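Long-range contacts in glucanase (Clostridium thermocellum, PDB 5GXX), which probably hydrolyses internal beta-1,4-glucosidic bonds of cellulose, acting as a family 9 endoglucanase of the cellulosome: residues 17-22 with 89-94; 11-16 with 432-437. The protein carries 1 engineered substitution. One frame throughout, in Å; residues are numbered along the deposited sequence.

Interaction 1: residues 17-22 with 89-94; sequences FYECQQ and ERNLAF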
loop_
_atom_site.group_PDB
_atom_site.type_symbol
_atom_site.label_atom_id
_atom_site.label_comp_id
_atom_site.label_asym_id
_atom_site.label_seq_id
_atom_site.Cartn_x
_atom_site.Cartn_y
_atom_site.Cartn_z
ATOM N N PHE A 17 23.562 -33.368 -13.593
ATOM C CA PHE A 17 23.020 -32.639 -12.445
ATOM C C PHE A 17 24.014 -31.634 -11.856
ATOM O O PHE A 17 23.631 -30.486 -11.594
ATOM C CB PHE A 17 22.496 -33.620 -11.382
ATOM C CG PHE A 17 22.165 -32.959 -10.067
ATOM C CD1 PHE A 17 21.007 -32.209 -9.897
ATOM C CD2 PHE A 17 23.028 -33.095 -8.994
ATOM C CE1 PHE A 17 20.697 -31.600 -8.677
ATOM C CE2 PHE A 17 22.716 -32.529 -7.737
ATOM C CZ PHE A 17 21.561 -31.759 -7.581
ATOM N N TYR A 18 25.266 -32.052 -11.651
ATOM C CA TYR A 18 26.234 -31.136 -11.042
ATOM C C TYR A 18 26.476 -29.885 -11.883
ATOM O O TYR A 18 26.734 -28.809 -11.331
ATOM C CB TYR A 18 27.536 -31.853 -10.699
ATOM C CG TYR A 18 27.320 -32.829 -9.569
ATOM C CD1 TYR A 18 27.324 -32.392 -8.244
ATOM C CD2 TYR A 18 27.046 -34.174 -9.825
ATOM C CE1 TYR A 18 27.063 -33.269 -7.204
ATOM C CE2 TYR A 18 26.803 -35.066 -8.788
ATOM C CZ TYR A 18 26.811 -34.602 -7.485
ATOM O OH TYR A 18 26.608 -35.467 -6.435
ATOM N N GLU A 19 26.365 -29.976 -13.207
ATOM C CA GLU A 19 26.483 -28.765 -14.034
ATOM C C GLU A 19 25.320 -27.794 -13.821
ATOM O O GLU A 19 25.460 -26.575 -13.961
ATOM C CB GLU A 19 26.603 -29.137 -15.511
ATOM C CG GLU A 19 27.946 -29.801 -15.764
ATOM C CD GLU A 19 28.126 -30.361 -17.171
ATOM O OE1 GLU A 19 27.662 -29.764 -18.151
ATOM O OE2 GLU A 19 28.759 -31.426 -17.263
ATOM N N CYS A 20 24.148 -28.325 -13.487
ATOM C CA CYS A 20 23.009 -27.482 -13.117
ATOM C C CYS A 20 23.258 -26.720 -11.804
ATOM O O CYS A 20 22.617 -25.698 -11.546
ATOM C CB CYS A 20 21.771 -28.354 -12.949
ATOM S SG CYS A 20 21.248 -29.163 -14.460
ATOM N N GLN A 21 24.185 -27.226 -10.992
ATOM C CA GLN A 21 24.456 -26.672 -9.665
ATOM C C GLN A 21 25.604 -25.674 -9.658
ATOM O O GLN A 21 25.923 -25.099 -8.611
ATOM C CB GLN A 21 24.797 -27.791 -8.679
ATOM C CG GLN A 21 23.693 -28.825 -8.490
ATOM C CD GLN A 21 22.439 -28.226 -7.900
ATOM O OE1 GLN A 21 21.521 -27.871 -8.624
ATOM N NE2 GLN A 21 22.428 -28.043 -6.581
ATOM N N GLN A 22 26.247 -25.481 -10.804
ATOM C CA GLN A 22 27.457 -24.665 -10.824
ATOM C C GLN A 22 27.221 -23.183 -10.567
ATOM O O GLN A 22 26.338 -22.567 -11.170
ATOM C CB GLN A 22 28.231 -24.855 -12.128
ATOM C CG GLN A 22 28.872 -26.225 -12.225
ATOM C CD GLN A 22 29.549 -26.449 -13.568
ATOM O OE1 GLN A 22 29.272 -25.750 -14.551
ATOM N NE2 GLN A 22 30.405 -27.478 -13.628
ATOM N N GLU A 89 35.161 -36.425 -14.402
ATOM C CA GLU A 89 36.420 -35.813 -13.995
ATOM C C GLU A 89 36.387 -34.290 -13.919
ATOM O O GLU A 89 36.777 -33.706 -12.905
ATOM C CB GLU A 89 37.560 -36.260 -14.910
ATOM C CG GLU A 89 38.059 -37.654 -14.540
ATOM C CD GLU A 89 39.037 -38.219 -15.540
ATOM O OE1 GLU A 89 39.258 -37.588 -16.594
ATOM O OE2 GLU A 89 39.563 -39.315 -15.267
ATOM N N ARG A 90 35.923 -33.641 -14.979
ATOM C CA ARG A 90 35.907 -32.181 -15.001
ATOM C C ARG A 90 34.837 -31.593 -14.083
ATOM O O ARG A 90 35.027 -30.520 -13.512
ATOM C CB ARG A 90 35.822 -31.616 -16.422
ATOM C CG ARG A 90 34.521 -31.884 -17.181
ATOM C CD ARG A 90 34.755 -31.550 -18.654
ATOM N NE ARG A 90 33.515 -31.637 -19.424
ATOM C CZ ARG A 90 33.399 -31.427 -20.732
ATOM N NH1 ARG A 90 34.466 -31.129 -21.468
ATOM N NH2 ARG A 90 32.196 -31.502 -21.300
ATOM N N ASN A 91 33.727 -32.303 -13.893
ATOM C CA ASN A 91 32.774 -31.861 -12.879
ATOM C C ASN A 91 33.370 -31.910 -11.474
ATOM O O ASN A 91 33.152 -30.994 -10.683
ATOM C CB ASN A 91 31.472 -32.658 -12.973
ATOM C CG ASN A 91 30.506 -32.004 -13.926
ATOM O OD1 ASN A 91 29.924 -30.966 -13.615
ATOM N ND2 ASN A 91 30.388 -32.551 -15.127
ATOM N N LEU A 92 34.127 -32.960 -11.184
ATOM C CA LEU A 92 34.820 -33.038 -9.908
ATOM C C LEU A 92 35.818 -31.879 -9.789
ATOM O O LEU A 92 35.852 -31.220 -8.746
ATOM C CB LEU A 92 35.507 -34.400 -9.737
ATOM C CG LEU A 92 36.443 -34.525 -8.536
ATOM C CD1 LEU A 92 35.736 -34.225 -7.211
ATOM C CD2 LEU A 92 37.060 -35.902 -8.511
ATOM N N ALA A 93 36.581 -31.612 -10.849
ATOM C CA ALA A 93 37.649 -30.609 -10.758
ATOM C C ALA A 93 37.082 -29.244 -10.418
ATOM O O ALA A 93 37.708 -28.457 -9.717
ATOM C CB ALA A 93 38.459 -30.536 -12.058
ATOM N N PHE A 94 35.902 -28.957 -10.950
ATOM C CA PHE A 94 35.243 -27.679 -10.722
ATOM C C PHE A 94 35.019 -27.454 -9.226
ATOM O O PHE A 94 35.248 -26.358 -8.709
ATOM C CB PHE A 94 33.930 -27.633 -11.523
ATOM C CG PHE A 94 33.270 -26.292 -11.519
ATOM C CD1 PHE A 94 33.604 -25.358 -12.493
ATOM C CD2 PHE A 94 32.315 -25.968 -10.568
ATOM C CE1 PHE A 94 33.028 -24.097 -12.508
ATOM C CE2 PHE A 94 31.733 -24.705 -10.585
ATOM C CZ PHE A 94 32.082 -23.774 -11.550
HETATM O O HOH W 1 30.719 -32.125 -18.901
HETATM O O HOH W 2 30.839 -29.499 -11.632
#

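Interaction 2: residues 11-16 with 432-437; sequences LQKAIY and TPLANF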
loop_
_atom_site.group_PDB
_atom_site.type_symbol
_atom_site.label_atom_id
_atom_site.label_comp_id
_atom_site.label_asym_id
_atom_site.label_seq_id
_atom_site.Cartn_x
_atom_site.Cartn_y
_atom_site.Cartn_z
ATOM N N LEU A 11 23.712 -42.695 -15.274
ATOM C CA LEU A 11 24.981 -42.077 -14.905
ATOM C C LEU A 11 25.239 -40.756 -15.606
ATOM O O LEU A 11 25.641 -39.773 -14.947
ATOM C CB LEU A 11 26.126 -43.047 -15.204
ATOM C CG LEU A 11 27.531 -42.512 -14.931
ATOM C CD1 LEU A 11 27.688 -42.208 -13.442
ATOM C CD2 LEU A 11 28.578 -43.533 -15.407
ATOM N N GLN A 12 25.022 -40.752 -16.918
ATOM C CA GLN A 12 25.148 -39.570 -17.761
ATOM C C GLN A 12 24.322 -38.415 -17.203
ATOM O O GLN A 12 24.811 -37.290 -17.071
ATOM C CB GLN A 12 24.716 -39.933 -19.190
ATOM C CG GLN A 12 24.595 -38.776 -20.177
ATOM C CD GLN A 12 23.961 -39.229 -21.483
ATOM O OE1 GLN A 12 23.029 -40.046 -21.479
ATOM N NE2 GLN A 12 24.458 -38.703 -22.605
ATOM N N LYS A 13 23.079 -38.704 -16.827
ATOM C CA LYS A 13 22.202 -37.679 -16.286
ATOM C C LYS A 13 22.603 -37.268 -14.877
ATOM O O LYS A 13 22.605 -36.076 -14.563
ATOM C CB LYS A 13 20.734 -38.116 -16.395
ATOM C CG LYS A 13 20.309 -38.109 -17.853
ATOM C CD LYS A 13 18.924 -38.700 -18.083
ATOM C CE LYS A 13 18.568 -38.510 -19.564
ATOM N NZ LYS A 13 17.211 -39.034 -19.871
ATOM N N ALA A 14 22.954 -38.254 -14.058
ATOM C CA ALA A 14 23.332 -38.012 -12.668
ATOM C C ALA A 14 24.561 -37.114 -12.532
ATOM O O ALA A 14 24.640 -36.329 -11.588
ATOM C CB ALA A 14 23.488 -39.332 -11.890
ATOM N N ILE A 15 25.453 -37.174 -13.519
ATOM C CA ILE A 15 26.611 -36.283 -13.571
ATOM C C ILE A 15 26.239 -34.872 -14.009
ATOM O O ILE A 15 26.720 -33.886 -13.428
ATOM C CB ILE A 15 27.689 -36.861 -14.512
ATOM C CG1 ILE A 15 28.187 -38.199 -13.958
ATOM C CG2 ILE A 15 28.873 -35.883 -14.664
ATOM C CD1 ILE A 15 28.925 -39.028 -15.018
ATOM N N TYR A 16 25.403 -34.810 -15.045
ATOM C CA TYR A 16 24.912 -33.549 -15.615
ATOM C C TYR A 16 24.236 -32.714 -14.543
ATOM O O TYR A 16 24.324 -31.485 -14.582
ATOM C CB TYR A 16 23.954 -33.850 -16.782
ATOM C CG TYR A 16 23.216 -32.669 -17.373
ATOM C CD1 TYR A 16 21.965 -32.266 -16.875
ATOM C CD2 TYR A 16 23.751 -31.959 -18.449
ATOM C CE1 TYR A 16 21.268 -31.219 -17.439
ATOM C CE2 TYR A 16 23.040 -30.910 -19.057
ATOM C CZ TYR A 16 21.810 -30.553 -18.534
ATOM O OH TYR A 16 21.097 -29.524 -19.079
ATOM N N THR A 432 24.291 -47.751 -23.391
ATOM C CA THR A 432 24.714 -46.654 -24.261
ATOM C C THR A 432 24.139 -45.330 -23.747
ATOM O O THR A 432 22.943 -45.216 -23.493
ATOM C CB THR A 432 24.247 -46.894 -25.710
ATOM O OG1 THR A 432 24.507 -48.253 -26.088
ATOM C CG2 THR A 432 24.976 -45.964 -26.670
ATOM N N PRO A 433 24.982 -44.300 -23.600
ATOM C CA PRO A 433 24.414 -43.007 -23.193
ATOM C C PRO A 433 23.578 -42.378 -24.317
ATOM O O PRO A 433 23.709 -42.786 -25.470
ATOM C CB PRO A 433 25.664 -42.176 -22.887
ATOM C CG PRO A 433 26.705 -42.750 -23.816
ATOM C CD PRO A 433 26.440 -44.229 -23.798
ATOM N N LEU A 434 22.704 -41.425 -23.994
ATOM C CA LEU A 434 21.928 -40.689 -24.997
ATOM C C LEU A 434 22.801 -39.825 -25.895
ATOM O O LEU A 434 23.531 -38.969 -25.410
ATOM C CB LEU A 434 20.909 -39.758 -24.336
ATOM C CG LEU A 434 19.676 -40.304 -23.624
ATOM C CD1 LEU A 434 18.690 -39.139 -23.504
ATOM C CD2 LEU A 434 19.099 -41.448 -24.446
ATOM N N ALA A 435 22.690 -40.016 -27.207
ATOM C CA ALA A 435 23.557 -39.316 -28.161
ATOM C C ALA A 435 23.403 -37.801 -28.202
ATOM O O ALA A 435 24.391 -37.072 -28.325
ATOM C CB ALA A 435 23.385 -39.895 -29.579
ATOM N N ASN A 436 22.179 -37.300 -28.127
ATOM C CA ASN A 436 22.028 -35.876 -28.402
ATOM C C ASN A 436 21.746 -35.093 -27.113
ATOM O O ASN A 436 20.899 -34.207 -27.074
ATOM C CB ASN A 436 20.968 -35.642 -29.496
ATOM C CG ASN A 436 21.168 -36.525 -30.739
ATOM O OD1 ASN A 436 22.185 -36.438 -31.439
ATOM N ND2 ASN A 436 20.175 -37.369 -31.025
ATOM N N PHE A 437 22.475 -35.420 -26.051
ATOM C CA PHE A 437 22.057 -35.017 -24.709
ATOM C C PHE A 437 22.824 -33.786 -24.209
ATOM O O PHE A 437 24.049 -33.710 -24.344
ATOM C CB PHE A 437 22.146 -36.201 -23.726
ATOM C CG PHE A 437 21.896 -35.800 -22.301
ATOM C CD1 PHE A 437 20.604 -35.675 -21.818
ATOM C CD2 PHE A 437 22.963 -35.447 -21.488
ATOM C CE1 PHE A 437 20.377 -35.253 -20.498
ATOM C CE2 PHE A 437 22.741 -34.984 -20.193
ATOM C CZ PHE A 437 21.460 -34.898 -19.698
#

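Interaction 1: residues 17-22 with 89-94
Y18 CA and N91 CA, 6.8 Å apart, mark the close approach of the two backbones, where residues 17-22, on helix 7-20 and the turn that follows, face helix 85-101; further on, Q22 CA and F94 CA stand 8.3 Å apart. N91 points toward helix 7-20 with its amide nearly coplanar with the carboxylate of E19. N91 ND2 gives E19 OE2 an almost straight bond of 2.9 Å (174°), taken on the anti lone pair. That oxygen is also salt-bridged to R31, and N91 ND2 bonds to H87 O in its own helix, which fixes the amide's rotation. Water 1 links E19 OE2 to R90 NH2. On the other end of the amide, water 2 donates to N91 OD1 and N91 O while accepting from Q22 NE2, 2.9 Å away. The Q22 amide lies stacked over one face of F94, and Q22 CG lies 4.0 Å from the centroid of the F94 ring in a CH-pi contact. Y18 offers N91 only its CB, because chi1 of -69° carries the ring away. There Y18 OH is hydrogen-bonded to C412 O and the ring packs on helices 58-75 and 412-429, while Q22 OE1 is hydrogen-bonded to N30 ND2 and loop residues P27 and W29 close over Q22, F94 and R90, within the helical barrel.

Interaction 2: residues 11-16 with 432-437
The chain leaving helix 412-429, on its way to strand 447-456, folds back over the N-terminal helix 7-20, and Q12, K13 and Y16 on that helix receive P433, L434 and F437. Q12 does the polar work. Its chain is extended, with CG anti to the backbone N (chi1 172°), and the amide at its end grips both backbone polar groups of L434. L434 N donates to Q12 OE1 at 2.9 Å, tilted somewhat from the carbonyl plane, while Q12 NE2 donates to L434 O at 3.0 Å, lying in the carbonyl plane on a lone pair. The amide pairs with L434 N and O as the backbone of an adjacent strand would, and the two bonds fix its rotation. P433 CB rests against Q12 OE1 at 3.7 Å.

From L434 to F437 the chain makes a type I beta turn, which brings F437 back over the helix. The F437 ring presents its edge to one face of Y16, centroids 4.9 Å apart and planes at 68°; F437 CZ lies over the Y16 face, offset toward the rim. K13 runs obliquely past the same phenylalanine, K13 CE 3.8 Å from F437 CE1, and L434 CD1 lies 3.9 Å from K13 NZ. That ammonium group is held elsewhere, by G352 O and a salt bridge to E9. Y385 adds a second edge-to-face partner for F437. Together these contacts pack the segment after helix 412-429 on the first helix, 7-20, consistent with the (alpha/alpha)6 barrel of family 9, in which the first and last helices are neighbours.

Both contacts draw on helix 7-20, using successive parts of it. From the N terminus, residues 11-16 come first and wait for 432-437, more than four hundred residues later, so interaction 2 closes a loop that takes in nearly all of the catalytic module. Residues 17-22 meet 89-94 much sooner, and interaction 1 is nested inside that large loop. The centres lie 14 Å apart, yet the two contacts touch where I15 CG2 packs 3.7 Å from N91 ND2. Interaction 1 thus ties the first helix to helix 85-101 in the buried interior, whereas interaction 2 fastens it to the segment heading for the C-terminal beta domain.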